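PDB 5BY3: BtGH115A from Bacteroides thetaiotaomicron, which acts as a family GH115 4-O-methyl-alpha-glucuronidase, a glycoside hydrolase with specificity for decorated arabinogalactans. Local coordinates for residues A[699-704]-A[722-727]; A[697-700]-A[706-709]; A[370-375]-A[734-739]; A[346-351]-A[363-368]; A[718-723]-A[760-765]. All coordinates share one frame; numbering follows the deposited sequence.

Contact 1 (A[699-704]-A[722-727]); sequences NHPVHG and AYETKG
His700 and Pro701 meet Thr725 and Glu724 where two loops of the C-terminal beta-sandwich run past each other, one leaving strand 689-696 and the other joining strand 719-722 to helix 730-738. The two backbones come nearest at His700 and Glu724, whose CA atoms are 6.0 Å apart, and no hydrogen bond spans the gap. His700 turns the edge of its imidazole to Thr725: CE1 lies 3.9 Å from Thr725 OG1, with the hydroxyl oxygen near the ring plane, a van der Waals approach only. The firm polar tie of this ring is made by NE2, hydrogen-bonded to OD2 of Asp368, in the loop after barrel strand 362-366, which ties this loop to the TIM barrel. Thr725 in turn packs on Trp732 and Asn735 of helix 730-738. At Pro701 the contact becomes purely apolar, the pyrrolidine ring crossing the Glu724 side chain at about a right angle. With Glu724 CG set between the backbone N and the carbonyl carbon (chi1 85°) and the chain bent again at chi2, the carboxylate is carried off the proline to form a salt bridge with Lys706. What remains against the ring is the methylene, Glu724 CB being 3.8 Å from Pro701 CG.

Contact 2 (A[697-700]-A[706-709]); sequences LPNH and KLRF
Between Asn699-His700 and Leu707 the backbones stay well apart, the nearest CA atoms, of His700 and Leu707, being 7.4 Å from each other, and no hydrogen bond links them. Both chains bend sharply here. Pro698 is the centre of an inverse gamma turn, closed by a weak hydrogen bond from Asn699 N to Leu697 O at 2.8 Å. Leu707 has positive phi (40°) just before strand 708-713 begins, uncommon for a residue other than glycine.

The gap is bridged by Leu707 alone, which sends its isobutyl group toward the other segment. CG lies opposite the carbonyl carbon (chi1 -70°) and the chain is extended beyond it, which brings one methyl, CD1, up to the turn. That methyl lies against the backbone from the Asn699 carbonyl to His700: Leu707 CD1 is 3.1 Å from Asn699 O, a tight approach for a methyl to a carbonyl oxygen, and 3.8 Å from His700 C. The Asn699 side chain lies obliquely beside the same methyl. All three residues are buried.

On the strand side, Leu707 is also joined through its backbone to Tyr723, and Phe709 packs its side chain on Ile694 and Leu696 of strand 689-696. Strands 689-696 and 708-713 belong to different antiparallel sheets, so the loop crosses from one sheet to the other of a beta-sandwich, consistent with a galactose-binding-like domain.

Contact 3 (A[370-375]-A[734-739]); sequences YGYIRH and ENVLRN
Tyr372 donates a hydrogen bond from OH to Asn739 OD1 at 2.7 Å. Its CG stands anti to the carbonyl carbon (chi1 -58°), which carries the phenol toward Asn739. The acceptor sits at the ring's edge, in its plane, while the phenol and amide planes are turned 48° apart; the hydroxyl meets the carbonyl at a C=O...O angle of 120°, tilted out of the carbonyl plane. A water adds a second bond to the same oxygen, donating to Asn739 OD1 and to Tyr370 O, the latter at 2.7 Å. Beside this polar knot Val736 lies over one face of the Tyr370 ring: its CG2 stands 4.0 Å from the ring centroid, almost on the normal, in a CH-pi contact. A phenylalanine in place of Tyr372 would probably cost Asn739 OD1 its phenol donor, leaving the amide less firmly tied to the barrel loop. The contact joins the loop after strand 362-366 of the TIM barrel to the C-terminal end of helix 730-738 in the beta-sandwich domain. Asn739, the first residue past that helix, has its ND2 held by His494 O, which fixes the amide's rotation. On the barrel side, Asp368 OD1 accepts bonds from the backbone N of both Tyr370 and Tyr372, while Tyr370 OH reaches His401 O.

Contact 4 (A[346-351]-A[363-368]); sequences EVLDIY and LMWCDD
Tyr351 and Trp365 form the dense part of this contact, a T-shaped pair in which the indole directs its edge at the phenol face. The six-membered rings have centroids 5.3 Å apart and planes at 74°, and Trp365 CH2 comes 3.7 Å from Tyr351 CE2. The tyrosine swings there with CG anti to the backbone N (chi1 170°). Leu363 completes the cluster, its CB over one face of the indole and its CD1 3.9 Å from Tyr351 OH. Both aromatic polar groups are anchored, Tyr351 OH by Glu381 and Trp365 NE1 by Asn388. Toward the start of the helix the fit slackens: partly exposed Leu348 brings CD1 only to 4.3 Å from Trp365 CZ3, and Asp349 lies in solvent. Replacing Tyr351 with an alanine would probably bare the indole edge and leave Glu381 without its hydroxyl mate. Helix 347-351 and strand 363-366, their axes 10.8 Å apart, belong to one beta-alpha-beta unit of the TIM barrel, with strand 388-393 flanking the strand and helix 308-329 packing against Ile350.

Contact 5 (A[718-723]-A[760-765]); sequences PEVIAY and KALDEG
Across the outer surface of the four-stranded antiparallel sheet in the C-terminal beta-sandwich, Val720 on edge strand 719-722 meets Leu762, just past strand 755-761. These strands are not neighbours: 708-713 runs between them, hydrogen-bonded to both. Accordingly Val720 and Leu762 keep their CA atoms 8.9 Å apart, and the touching parts of the chain run in similar directions, 21° apart. Side chains alone span the middle strand, Val720 CG1 lying 4.4 Å from Leu762 CD2 in a light apolar touch; Leu762 also packs on Thr710 of the middle strand. Val720 is exposed, whereas the next residue, Ile721, packs on Ile745 of the facing sheet. Asp763 adds a charged tie to the middle strand by its salt bridge to Arg708. The second point of approach is buried. Tyr723 holds CG between its backbone N and carbonyl carbon (chi1 67°), which carries the phenol past Val766 toward the bend at Gly765. There the approach is too long for a hydrogen bond, with Tyr723 OH 4.2 Å from Gly765 O.

Overall arrangement
Contact 4 comes first along the chain and closes a short loop within one beta-alpha-beta unit of the TIM barrel. Soon after it, segment 370-375 opens contact 3, which closes only some 360 residues later on helix 730-738 and so ties the barrel to the C-terminal sandwich. Contacts 1 and 2 nest inside that long loop and start from the same stretch, 2 returning after a few residues and 1 after strand 719-722. Contact 5 begins where contact 1 ends, and crosses contact 3 by closing beyond helix 730-738. Contacts 1, 2 and 5 thus stay within the sandwich, while contact 3 reaches the barrel, and the loop shared by contacts 1 and 2 lies against it.

Contact 1 (A[699-704]-A[722-727])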
# COMPACT_ATOMS: atom_id res chain seq x y z
N ASN A 699 -16.23 4.82 0.91
CA ASN A 699 -15.86 3.68 0.10
C ASN A 699 -16.86 3.51 -1.10
O ASN A 699 -17.83 4.30 -1.24
CB ASN A 699 -15.70 2.42 0.95
CG ASN A 699 -17.01 1.94 1.50
OD1 ASN A 699 -17.71 1.19 0.83
ND2 ASN A 699 -17.37 2.37 2.69
N HIS A 700 -16.60 2.50 -1.94
CA HIS A 700 -17.36 2.27 -3.17
C HIS A 700 -18.22 1.01 -3.02
O HIS A 700 -17.85 0.09 -2.25
CB HIS A 700 -16.40 2.13 -4.37
CG HIS A 700 -15.57 3.36 -4.66
ND1 HIS A 700 -16.11 4.50 -5.22
CD2 HIS A 700 -14.25 3.60 -4.51
CE1 HIS A 700 -15.16 5.40 -5.38
NE2 HIS A 700 -14.03 4.89 -4.94
N PRO A 701 -19.36 0.91 -3.77
CA PRO A 701 -20.29 -0.26 -3.64
C PRO A 701 -19.60 -1.62 -3.70
O PRO A 701 -18.65 -1.81 -4.47
CB PRO A 701 -21.24 -0.09 -4.85
CG PRO A 701 -21.19 1.37 -5.18
CD PRO A 701 -19.77 1.82 -4.87
N VAL A 702 -20.04 -2.56 -2.87
CA VAL A 702 -19.40 -3.90 -2.87
C VAL A 702 -20.06 -4.82 -3.88
O VAL A 702 -19.39 -5.68 -4.47
CB VAL A 702 -19.40 -4.55 -1.48
CG1 VAL A 702 -18.57 -5.83 -1.50
CG2 VAL A 702 -18.89 -3.57 -0.42
N HIS A 703 -21.36 -4.65 -4.05
CA HIS A 703 -22.11 -5.33 -5.11
C HIS A 703 -23.21 -4.43 -5.60
O HIS A 703 -23.99 -3.85 -4.82
CB HIS A 703 -22.72 -6.65 -4.64
CG HIS A 703 -21.70 -7.68 -4.30
ND1 HIS A 703 -21.60 -8.23 -3.04
CD2 HIS A 703 -20.71 -8.24 -5.04
CE1 HIS A 703 -20.61 -9.11 -3.03
NE2 HIS A 703 -20.05 -9.12 -4.23
N GLY A 704 -23.26 -4.33 -6.92
CA GLY A 704 -24.13 -3.41 -7.56
C GLY A 704 -23.38 -2.13 -7.64
O GLY A 704 -22.14 -2.11 -7.60
N ALA A 722 -28.61 7.93 -0.88
CA ALA A 722 -27.50 7.31 -1.58
C ALA A 722 -26.22 8.16 -1.44
O ALA A 722 -26.30 9.39 -1.40
CB ALA A 722 -27.86 7.18 -3.05
N TYR A 723 -25.05 7.52 -1.42
CA TYR A 723 -23.79 8.26 -1.25
C TYR A 723 -22.62 7.66 -2.00
O TYR A 723 -21.49 8.10 -1.82
CB TYR A 723 -23.41 8.48 0.24
CG TYR A 723 -23.07 7.22 0.98
CD1 TYR A 723 -24.07 6.40 1.53
CD2 TYR A 723 -21.73 6.81 1.12
CE1 TYR A 723 -23.75 5.21 2.18
CE2 TYR A 723 -21.40 5.62 1.76
CZ TYR A 723 -22.41 4.83 2.30
OH TYR A 723 -22.08 3.68 2.95
N GLU A 724 -22.90 6.66 -2.85
CA GLU A 724 -21.89 6.18 -3.79
C GLU A 724 -21.61 7.37 -4.72
O GLU A 724 -22.46 8.24 -4.85
CB GLU A 724 -22.35 4.91 -4.55
CG GLU A 724 -23.20 5.09 -5.82
CD GLU A 724 -24.60 5.71 -5.61
OE1 GLU A 724 -25.10 5.77 -4.47
OE2 GLU A 724 -25.22 6.15 -6.61
N THR A 725 -20.40 7.42 -5.28
CA THR A 725 -20.04 8.37 -6.31
C THR A 725 -19.69 7.58 -7.57
O THR A 725 -19.44 6.33 -7.51
CB THR A 725 -18.79 9.22 -5.91
OG1 THR A 725 -17.70 8.35 -5.66
CG2 THR A 725 -19.02 10.05 -4.71
N LYS A 726 -19.61 8.31 -8.70
CA LYS A 726 -19.31 7.75 -10.02
C LYS A 726 -18.14 8.50 -10.61
O LYS A 726 -18.10 9.73 -10.56
CB LYS A 726 -20.52 7.90 -10.99
CG LYS A 726 -21.84 7.20 -10.59
CD LYS A 726 -21.72 5.67 -10.58
CE LYS A 726 -22.98 5.02 -10.02
NZ LYS A 726 -22.62 3.82 -9.21
N GLY A 727 -17.19 7.77 -11.18
CA GLY A 727 -16.00 8.36 -11.71
C GLY A 727 -15.29 9.31 -10.74
O GLY A 727 -15.34 9.15 -9.50

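Contact 2 (A[697-700]-A[706-709])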
# COMPACT_ATOMS: atom_id res chain seq x y z
N LEU A 697 -17.72 6.36 5.69
CA LEU A 697 -16.50 6.07 4.97
C LEU A 697 -16.85 6.25 3.50
O LEU A 697 -17.87 5.67 3.05
CB LEU A 697 -16.03 4.63 5.24
CG LEU A 697 -14.62 4.27 4.77
CD1 LEU A 697 -13.58 5.04 5.56
CD2 LEU A 697 -14.38 2.75 4.83
N PRO A 698 -16.07 7.07 2.75
CA PRO A 698 -16.37 7.26 1.33
C PRO A 698 -15.92 6.05 0.47
O PRO A 698 -15.35 6.22 -0.61
CB PRO A 698 -15.57 8.50 0.97
CG PRO A 698 -14.33 8.39 1.84
CD PRO A 698 -14.76 7.66 3.11
N ASN A 699 -16.23 4.82 0.91
CA ASN A 699 -15.86 3.68 0.10
C ASN A 699 -16.86 3.51 -1.10
O ASN A 699 -17.83 4.30 -1.24
CB ASN A 699 -15.70 2.42 0.95
CG ASN A 699 -17.01 1.94 1.50
OD1 ASN A 699 -17.71 1.19 0.83
ND2 ASN A 699 -17.37 2.37 2.69
N HIS A 700 -16.60 2.50 -1.94
CA HIS A 700 -17.36 2.27 -3.17
C HIS A 700 -18.22 1.01 -3.02
O HIS A 700 -17.85 0.09 -2.25
CB HIS A 700 -16.40 2.13 -4.37
CG HIS A 700 -15.57 3.36 -4.66
ND1 HIS A 700 -16.11 4.50 -5.22
CD2 HIS A 700 -14.25 3.60 -4.51
CE1 HIS A 700 -15.16 5.40 -5.38
NE2 HIS A 700 -14.03 4.89 -4.94
N LYS A 706 -24.73 0.68 -5.86
CA LYS A 706 -25.59 1.52 -5.04
C LYS A 706 -25.16 2.23 -3.76
O LYS A 706 -25.28 3.44 -3.74
CB LYS A 706 -27.03 1.02 -5.03
CG LYS A 706 -27.81 1.52 -6.25
CD LYS A 706 -28.42 2.91 -6.02
CE LYS A 706 -27.63 4.05 -6.65
NZ LYS A 706 -28.30 5.37 -6.47
N LEU A 707 -24.70 1.56 -2.71
CA LEU A 707 -24.52 2.25 -1.36
C LEU A 707 -25.55 3.28 -0.86
O LEU A 707 -25.39 4.51 -1.04
CB LEU A 707 -23.14 2.92 -1.20
CG LEU A 707 -21.88 2.07 -1.05
CD1 LEU A 707 -20.66 3.00 -0.98
CD2 LEU A 707 -21.97 1.12 0.13
N ARG A 708 -26.59 2.80 -0.17
CA ARG A 708 -27.54 3.72 0.46
C ARG A 708 -28.06 3.34 1.86
O ARG A 708 -27.88 2.23 2.34
CB ARG A 708 -28.69 4.05 -0.52
CG ARG A 708 -29.55 2.89 -0.93
CD ARG A 708 -29.80 2.92 -2.42
NE ARG A 708 -29.68 1.54 -2.86
CZ ARG A 708 -30.67 0.72 -3.18
NH1 ARG A 708 -31.94 1.15 -3.16
NH2 ARG A 708 -30.38 -0.52 -3.55
N PHE A 709 -28.67 4.32 2.52
CA PHE A 709 -29.24 4.14 3.85
C PHE A 709 -30.60 4.81 3.95
O PHE A 709 -31.02 5.50 3.03
CB PHE A 709 -28.27 4.62 4.97
CG PHE A 709 -27.88 6.08 4.89
CD1 PHE A 709 -26.75 6.48 4.16
CD2 PHE A 709 -28.61 7.05 5.59
CE1 PHE A 709 -26.38 7.83 4.10
CE2 PHE A 709 -28.24 8.40 5.54
CZ PHE A 709 -27.12 8.79 4.80

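Contact 3 (A[370-375]-A[734-739])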
# COMPACT_ATOMS: atom_id res chain seq x y z
N TYR A 370 -6.88 6.48 -3.79
CA TYR A 370 -6.89 6.89 -2.40
C TYR A 370 -7.28 5.74 -1.48
O TYR A 370 -7.78 5.95 -0.36
CB TYR A 370 -7.69 8.17 -2.22
CG TYR A 370 -7.16 9.35 -3.05
CD1 TYR A 370 -7.29 9.38 -4.44
CD2 TYR A 370 -6.49 10.43 -2.45
CE1 TYR A 370 -6.78 10.44 -5.19
CE2 TYR A 370 -5.97 11.50 -3.20
CZ TYR A 370 -6.12 11.50 -4.55
OH TYR A 370 -5.62 12.52 -5.29
N GLY A 371 -7.00 4.51 -1.93
CA GLY A 371 -7.15 3.32 -1.09
C GLY A 371 -8.58 2.80 -0.93
O GLY A 371 -8.86 2.00 -0.01
N TYR A 372 -9.47 3.25 -1.82
CA TYR A 372 -10.83 2.70 -1.94
C TYR A 372 -11.02 1.91 -3.22
O TYR A 372 -11.08 2.47 -4.33
CB TYR A 372 -11.88 3.80 -1.86
CG TYR A 372 -11.80 4.58 -0.57
CD1 TYR A 372 -12.30 4.05 0.64
CD2 TYR A 372 -11.18 5.85 -0.54
CE1 TYR A 372 -12.23 4.78 1.84
CE2 TYR A 372 -11.10 6.56 0.65
CZ TYR A 372 -11.62 6.03 1.83
OH TYR A 372 -11.55 6.79 2.97
N ILE A 373 -11.10 0.59 -3.06
CA ILE A 373 -11.27 -0.36 -4.20
C ILE A 373 -12.54 -0.06 -5.02
O ILE A 373 -13.65 -0.03 -4.46
CB ILE A 373 -11.19 -1.82 -3.70
CG1 ILE A 373 -9.79 -2.06 -3.15
CG2 ILE A 373 -11.48 -2.81 -4.83
CD1 ILE A 373 -9.58 -3.35 -2.39
N ARG A 374 -12.38 0.17 -6.34
CA ARG A 374 -13.54 0.52 -7.20
C ARG A 374 -14.47 -0.69 -7.52
O ARG A 374 -15.68 -0.54 -7.60
CB ARG A 374 -13.12 1.26 -8.48
CG ARG A 374 -12.54 2.66 -8.27
CD ARG A 374 -12.94 3.55 -9.44
NE ARG A 374 -12.53 4.93 -9.32
CZ ARG A 374 -13.31 5.93 -8.93
NH1 ARG A 374 -14.59 5.71 -8.59
NH2 ARG A 374 -12.81 7.15 -8.87
N HIS A 375 -13.90 -1.88 -7.67
CA HIS A 375 -14.72 -3.01 -8.08
C HIS A 375 -14.35 -4.31 -7.42
O HIS A 375 -13.17 -4.71 -7.41
CB HIS A 375 -14.76 -3.16 -9.61
CG HIS A 375 -15.65 -4.26 -10.08
ND1 HIS A 375 -16.97 -4.06 -10.39
CD2 HIS A 375 -15.42 -5.59 -10.24
CE1 HIS A 375 -17.52 -5.22 -10.74
NE2 HIS A 375 -16.60 -6.16 -10.64
N GLU A 734 -13.94 15.74 -3.16
CA GLU A 734 -14.24 16.12 -1.80
C GLU A 734 -14.10 14.91 -0.89
O GLU A 734 -13.43 15.00 0.14
CB GLU A 734 -15.67 16.68 -1.73
CG GLU A 734 -15.82 18.18 -1.57
CD GLU A 734 -14.70 18.97 -2.24
OE1 GLU A 734 -14.67 18.99 -3.49
OE2 GLU A 734 -13.86 19.57 -1.54
N ASN A 735 -14.72 13.80 -1.28
CA ASN A 735 -14.77 12.60 -0.46
C ASN A 735 -13.34 12.16 -0.09
O ASN A 735 -13.04 12.04 1.06
CB ASN A 735 -15.51 11.45 -1.19
CG ASN A 735 -17.05 11.52 -1.06
OD1 ASN A 735 -17.65 12.48 -0.53
ND2 ASN A 735 -17.71 10.47 -1.58
N VAL A 736 -12.47 11.94 -1.06
CA VAL A 736 -11.17 11.32 -0.79
C VAL A 736 -10.14 12.24 -0.09
O VAL A 736 -9.25 11.75 0.57
CB VAL A 736 -10.55 10.73 -2.07
CG1 VAL A 736 -11.42 9.60 -2.59
CG2 VAL A 736 -10.35 11.80 -3.14
N LEU A 737 -10.29 13.55 -0.23
CA LEU A 737 -9.44 14.50 0.48
C LEU A 737 -9.67 14.47 2.01
O LEU A 737 -8.72 14.63 2.78
CB LEU A 737 -9.66 15.93 -0.05
CG LEU A 737 -9.01 16.39 -1.37
CD1 LEU A 737 -9.47 17.78 -1.85
CD2 LEU A 737 -7.48 16.35 -1.36
N ARG A 738 -10.93 14.30 2.42
CA ARG A 738 -11.34 14.38 3.82
C ARG A 738 -11.64 13.00 4.41
O ARG A 738 -11.94 12.88 5.60
CB ARG A 738 -12.55 15.33 3.98
CG ARG A 738 -13.82 14.77 3.41
CD ARG A 738 -14.90 15.80 3.24
NE ARG A 738 -15.92 15.16 2.46
CZ ARG A 738 -16.83 15.77 1.70
NH1 ARG A 738 -16.89 17.11 1.63
NH2 ARG A 738 -17.67 15.02 1.01
N ASN A 739 -11.56 11.98 3.57
CA ASN A 739 -11.98 10.61 3.89
C ASN A 739 -13.35 10.54 4.60
O ASN A 739 -13.54 9.75 5.52
CB ASN A 739 -10.89 9.90 4.69
CG ASN A 739 -9.69 9.57 3.84
OD1 ASN A 739 -9.76 8.76 2.89
ND2 ASN A 739 -8.59 10.24 4.13
O HOH W 1 -7.75 7.77 1.58

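Contact 4 (A[346-351]-A[363-368])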
# COMPACT_ATOMS: atom_id res chain seq x y z
N GLU A 346 -10.11 4.63 -17.17
CA GLU A 346 -11.18 4.55 -18.20
C GLU A 346 -11.37 3.14 -18.78
O GLU A 346 -12.37 2.88 -19.47
CB GLU A 346 -10.93 5.55 -19.35
CG GLU A 346 -9.96 5.06 -20.46
CD GLU A 346 -8.51 4.86 -19.99
OE1 GLU A 346 -8.04 5.59 -19.08
OE2 GLU A 346 -7.80 3.98 -20.53
N VAL A 347 -10.40 2.25 -18.53
CA VAL A 347 -10.46 0.88 -19.02
C VAL A 347 -11.50 0.02 -18.26
O VAL A 347 -12.05 -0.93 -18.84
CB VAL A 347 -9.05 0.23 -19.33
CG1 VAL A 347 -7.96 0.66 -18.37
CG2 VAL A 347 -9.09 -1.29 -19.47
N LEU A 348 -11.81 0.39 -17.02
CA LEU A 348 -12.91 -0.22 -16.26
C LEU A 348 -14.23 -0.09 -17.06
O LEU A 348 -14.96 -1.10 -17.17
CB LEU A 348 -13.02 0.36 -14.83
CG LEU A 348 -14.11 -0.10 -13.82
CD1 LEU A 348 -13.78 -1.41 -13.13
CD2 LEU A 348 -14.45 1.00 -12.80
N ASP A 349 -14.48 1.10 -17.63
CA ASP A 349 -15.63 1.36 -18.55
C ASP A 349 -15.62 0.43 -19.77
O ASP A 349 -16.64 -0.17 -20.11
CB ASP A 349 -15.71 2.82 -19.07
CG ASP A 349 -15.88 3.86 -17.95
OD1 ASP A 349 -16.55 3.59 -16.93
OD2 ASP A 349 -15.33 4.97 -18.13
N ILE A 350 -14.47 0.33 -20.43
CA ILE A 350 -14.38 -0.51 -21.61
C ILE A 350 -14.54 -2.03 -21.31
O ILE A 350 -15.17 -2.77 -22.11
CB ILE A 350 -13.25 -0.07 -22.58
CG1 ILE A 350 -13.12 -1.01 -23.76
CG2 ILE A 350 -11.90 0.12 -21.91
CD1 ILE A 350 -14.32 -0.96 -24.66
N TYR A 351 -14.08 -2.48 -20.14
CA TYR A 351 -14.45 -3.83 -19.64
C TYR A 351 -15.98 -4.01 -19.52
O TYR A 351 -16.55 -4.84 -20.24
CB TYR A 351 -13.74 -4.16 -18.32
CG TYR A 351 -14.26 -5.42 -17.65
CD1 TYR A 351 -13.80 -6.69 -18.05
CD2 TYR A 351 -15.23 -5.34 -16.63
CE1 TYR A 351 -14.28 -7.84 -17.43
CE2 TYR A 351 -15.71 -6.49 -16.01
CZ TYR A 351 -15.23 -7.74 -16.41
OH TYR A 351 -15.72 -8.89 -15.80
N LEU A 363 -8.00 -11.06 -13.80
CA LEU A 363 -8.61 -9.71 -13.89
C LEU A 363 -8.15 -8.84 -12.70
O LEU A 363 -8.40 -9.17 -11.53
CB LEU A 363 -10.13 -9.80 -13.92
CG LEU A 363 -10.88 -10.53 -15.06
CD1 LEU A 363 -12.36 -10.48 -14.78
CD2 LEU A 363 -10.60 -9.96 -16.45
N MSE A 364 -7.50 -7.72 -12.98
CA MSE A 364 -6.98 -6.91 -11.87
C MSE A 364 -7.77 -5.65 -11.56
O MSE A 364 -7.66 -4.63 -12.24
CB MSE A 364 -5.49 -6.62 -12.01
CG MSE A 364 -4.94 -6.35 -10.61
SE MSE A 364 -3.11 -5.69 -10.86
CE MSE A 364 -2.45 -7.33 -10.05
N TRP A 365 -8.52 -5.71 -10.48
CA TRP A 365 -9.27 -4.54 -10.05
C TRP A 365 -8.37 -3.46 -9.44
O TRP A 365 -7.23 -3.73 -9.02
CB TRP A 365 -10.42 -4.98 -9.15
CG TRP A 365 -11.13 -6.16 -9.76
CD1 TRP A 365 -11.19 -7.45 -9.28
CD2 TRP A 365 -11.82 -6.18 -11.03
NE1 TRP A 365 -11.90 -8.25 -10.15
CE2 TRP A 365 -12.30 -7.50 -11.23
CE3 TRP A 365 -12.09 -5.20 -12.00
CZ2 TRP A 365 -13.04 -7.86 -12.36
CZ3 TRP A 365 -12.83 -5.56 -13.13
CH2 TRP A 365 -13.28 -6.88 -13.30
N CYS A 366 -8.88 -2.23 -9.44
CA CYS A 366 -8.10 -1.09 -9.01
C CYS A 366 -8.78 -0.29 -7.92
O CYS A 366 -10.00 -0.22 -7.89
CB CYS A 366 -7.85 -0.20 -10.21
SG CYS A 366 -6.72 -1.03 -11.31
N ASP A 367 -7.99 0.30 -7.01
CA ASP A 367 -8.54 1.25 -6.06
C ASP A 367 -8.64 2.60 -6.78
O ASP A 367 -8.20 2.69 -7.90
CB ASP A 367 -7.68 1.31 -4.79
CG ASP A 367 -6.38 2.13 -4.97
OD1 ASP A 367 -6.06 2.67 -6.07
OD2 ASP A 367 -5.67 2.25 -3.96
N ASP A 368 -9.19 3.64 -6.13
CA ASP A 368 -9.42 4.93 -6.78
C ASP A 368 -8.25 5.89 -6.53
O ASP A 368 -8.40 7.11 -6.55
CB ASP A 368 -10.74 5.51 -6.26
CG ASP A 368 -10.71 5.83 -4.73
OD1 ASP A 368 -9.75 5.47 -4.01
OD2 ASP A 368 -11.68 6.47 -4.26

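Contact 5 (A[718-723]-A[760-765])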
# COMPACT_ATOMS: atom_id res chain seq x y z
N PRO A 718 -39.06 5.87 6.32
CA PRO A 718 -37.66 6.08 6.01
C PRO A 718 -37.45 6.99 4.80
O PRO A 718 -38.09 6.78 3.77
CB PRO A 718 -37.17 4.65 5.71
CG PRO A 718 -38.40 3.86 5.39
CD PRO A 718 -39.40 4.44 6.33
N GLU A 719 -36.61 8.01 4.95
CA GLU A 719 -36.09 8.74 3.79
C GLU A 719 -34.84 8.01 3.25
O GLU A 719 -33.94 7.67 4.02
CB GLU A 719 -35.78 10.20 4.17
CG GLU A 719 -35.98 11.21 3.03
CD GLU A 719 -36.69 12.48 3.49
OE1 GLU A 719 -37.81 12.39 4.08
OE2 GLU A 719 -36.15 13.59 3.27
N VAL A 720 -34.81 7.76 1.94
CA VAL A 720 -33.79 6.94 1.26
C VAL A 720 -32.65 7.80 0.69
O VAL A 720 -32.89 8.67 -0.15
CB VAL A 720 -34.43 6.12 0.12
CG1 VAL A 720 -33.37 5.40 -0.70
CG2 VAL A 720 -35.40 5.10 0.68
N ILE A 721 -31.42 7.55 1.14
CA ILE A 721 -30.26 8.41 0.85
C ILE A 721 -29.05 7.62 0.34
O ILE A 721 -28.55 6.76 1.06
CB ILE A 721 -29.85 9.26 2.06
CG1 ILE A 721 -31.01 10.18 2.50
CG2 ILE A 721 -28.62 10.08 1.70
CD1 ILE A 721 -30.68 11.07 3.70
N ALA A 722 -28.61 7.93 -0.88
CA ALA A 722 -27.50 7.31 -1.58
C ALA A 722 -26.22 8.16 -1.44
O ALA A 722 -26.30 9.39 -1.40
CB ALA A 722 -27.86 7.18 -3.05
N TYR A 723 -25.05 7.52 -1.42
CA TYR A 723 -23.79 8.26 -1.25
C TYR A 723 -22.62 7.66 -2.00
O TYR A 723 -21.49 8.10 -1.82
CB TYR A 723 -23.41 8.48 0.24
CG TYR A 723 -23.07 7.22 0.98
CD1 TYR A 723 -24.07 6.40 1.53
CD2 TYR A 723 -21.73 6.81 1.12
CE1 TYR A 723 -23.75 5.21 2.18
CE2 TYR A 723 -21.40 5.62 1.76
CZ TYR A 723 -22.41 4.83 2.30
OH TYR A 723 -22.08 3.68 2.95
N LYS A 760 -30.77 2.90 8.81
CA LYS A 760 -30.78 1.53 8.32
C LYS A 760 -29.93 1.35 7.05
O LYS A 760 -30.05 2.15 6.12
CB LYS A 760 -32.22 1.08 8.06
CG LYS A 760 -32.37 -0.39 7.75
CD LYS A 760 -33.82 -0.81 7.62
CE LYS A 760 -33.91 -2.15 6.92
NZ LYS A 760 -35.20 -2.85 7.19
N ALA A 761 -29.10 0.30 7.00
CA ALA A 761 -28.33 0.01 5.80
C ALA A 761 -29.14 -0.78 4.79
O ALA A 761 -29.69 -1.84 5.13
CB ALA A 761 -27.09 -0.78 6.15
N LEU A 762 -29.18 -0.29 3.54
CA LEU A 762 -29.81 -0.99 2.41
C LEU A 762 -28.85 -1.81 1.54
O LEU A 762 -29.27 -2.75 0.87
CB LEU A 762 -30.58 -0.01 1.52
CG LEU A 762 -32.09 0.19 1.74
CD1 LEU A 762 -32.52 0.12 3.20
CD2 LEU A 762 -32.50 1.52 1.12
N ASP A 763 -27.57 -1.44 1.54
CA ASP A 763 -26.56 -2.13 0.74
C ASP A 763 -25.45 -2.67 1.61
O ASP A 763 -25.40 -2.36 2.82
CB ASP A 763 -26.04 -1.23 -0.37
CG ASP A 763 -27.14 -0.80 -1.32
OD1 ASP A 763 -27.67 -1.66 -2.07
OD2 ASP A 763 -27.50 0.40 -1.31
N GLU A 764 -24.57 -3.46 0.98
CA GLU A 764 -23.52 -4.20 1.66
C GLU A 764 -22.55 -3.35 2.52
O GLU A 764 -22.74 -3.26 3.75
CB GLU A 764 -22.80 -5.13 0.68
CG GLU A 764 -22.22 -6.37 1.35
CD GLU A 764 -22.32 -7.63 0.50
OE1 GLU A 764 -23.33 -7.78 -0.22
OE2 GLU A 764 -21.41 -8.47 0.55
N GLY A 765 -21.55 -2.72 1.90
CA GLY A 765 -20.42 -2.16 2.68
C GLY A 765 -20.58 -0.73 3.17
O GLY A 765 -19.84 0.17 2.74